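Side-chain contact in alpha-Amylase (Thermotoga maritima, PDB 2B5D), which belongs to glycoside hydrolase family 57, a family of carbohydrate-active enzymes: residues A[442-445]-A[446-449]. Numbering follows the deposited sequence.
Sequences DPLV and ERVL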
# COMPACT_ATOMS: atom_id res chain seq x y z
N ASP A 442 -10.90 10.88 43.54
CA ASP A 442 -11.82 10.27 42.57
C ASP A 442 -11.15 9.09 41.81
O ASP A 442 -10.27 9.33 40.97
CB ASP A 442 -12.31 11.36 41.62
CG ASP A 442 -13.37 10.88 40.64
OD1 ASP A 442 -13.86 11.73 39.88
OD2 ASP A 442 -13.70 9.67 40.61
N PRO A 443 -11.56 7.83 42.08
CA PRO A 443 -10.84 6.66 41.55
C PRO A 443 -11.09 6.42 40.06
O PRO A 443 -10.43 5.55 39.44
CB PRO A 443 -11.38 5.48 42.37
CG PRO A 443 -12.74 5.94 42.88
CD PRO A 443 -12.73 7.45 42.90
N LEU A 444 -12.04 7.16 39.49
CA LEU A 444 -12.34 7.07 38.07
C LEU A 444 -11.36 7.97 37.32
O LEU A 444 -10.77 7.52 36.36
CB LEU A 444 -13.77 7.52 37.76
CG LEU A 444 -14.60 6.71 36.74
CD1 LEU A 444 -15.52 7.65 35.94
CD2 LEU A 444 -13.79 5.80 35.79
N VAL A 445 -11.22 9.21 37.78
CA VAL A 445 -10.24 10.16 37.23
C VAL A 445 -8.81 9.59 37.29
O VAL A 445 -8.00 9.83 36.39
CB VAL A 445 -10.29 11.48 37.99
CG1 VAL A 445 -9.04 12.29 37.78
CG2 VAL A 445 -11.50 12.29 37.54
N GLU A 446 -8.56 8.82 38.33
CA GLU A 446 -7.28 8.23 38.62
C GLU A 446 -7.00 7.10 37.65
O GLU A 446 -5.93 7.05 37.05
CB GLU A 446 -7.23 7.73 40.06
CG GLU A 446 -5.82 7.71 40.65
CD GLU A 446 -5.61 6.64 41.73
OE1 GLU A 446 -6.51 5.78 41.89
OE2 GLU A 446 -4.55 6.64 42.39
N ARG A 447 -7.95 6.17 37.52
CA ARG A 447 -7.93 5.16 36.46
C ARG A 447 -7.69 5.76 35.05
O ARG A 447 -6.92 5.21 34.24
CB ARG A 447 -9.18 4.33 36.52
CG ARG A 447 -9.15 3.30 37.63
CD ARG A 447 -10.52 2.58 37.76
NE ARG A 447 -10.86 1.84 36.54
CZ ARG A 447 -12.10 1.68 36.07
NH1 ARG A 447 -13.14 2.21 36.69
NH2 ARG A 447 -12.28 0.99 34.95
N VAL A 448 -8.29 6.91 34.79
CA VAL A 448 -8.18 7.55 33.49
C VAL A 448 -6.77 8.11 33.28
O VAL A 448 -6.14 7.95 32.22
CB VAL A 448 -9.26 8.65 33.32
CG1 VAL A 448 -9.00 9.58 32.15
CG2 VAL A 448 -10.67 7.98 33.19
N LEU A 449 -6.28 8.78 34.32
CA LEU A 449 -4.98 9.38 34.27
C LEU A 449 -3.89 8.30 34.23
O LEU A 449 -2.92 8.42 33.49
CB LEU A 449 -4.83 10.35 35.45
CG LEU A 449 -5.52 11.69 35.20
CD1 LEU A 449 -5.48 12.58 36.45
CD2 LEU A 449 -4.98 12.47 33.99
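The flat guanidinium of Arg447 meets Leu444 obliquely: methyl CD2 of Leu444 lies 3.8 Å from NH1 of Arg447, the two side chains crossing. A bend at chi3 (62°) turns the arginine head, and its NH2 is drawn off to a salt bridge with Glu509, on helix 502-511. On the way out the aliphatic part of Arg447 runs close past a carbonyl, with CG 3.2 Å from Pro443 O. A second flat group, the carboxylate of Asp442, accepts the N-H of Leu444, which comes in from above the carboxylate plane, OD2 standing 3.2 Å from Leu444 N. Asp442 sits at the N-cap of helix 443-458, and this is its capping bond; Pro443 is the first helical residue, in the part of the chain matching the C-terminal family of 1,4-alpha-glucan branching enzymes. Behind the cap the i to i+4 ladder begins at once: Glu446 N reaches Asp442 O at 3.2 Å, and Leu449 N reaches Val445 O at 2.9 Å. On the buried side Val445 and Leu449 lie alongside each other, pointing the same way, CG1 of Val445 3.8 Å from CD1 of Leu449; the valine presents this methyl because CG1 is anti to the backbone N (chi1 161°). Both pack on Leu495 of helix 473-496, while the carboxylate of Glu446 leaves the helix to form a salt bridge with Arg521.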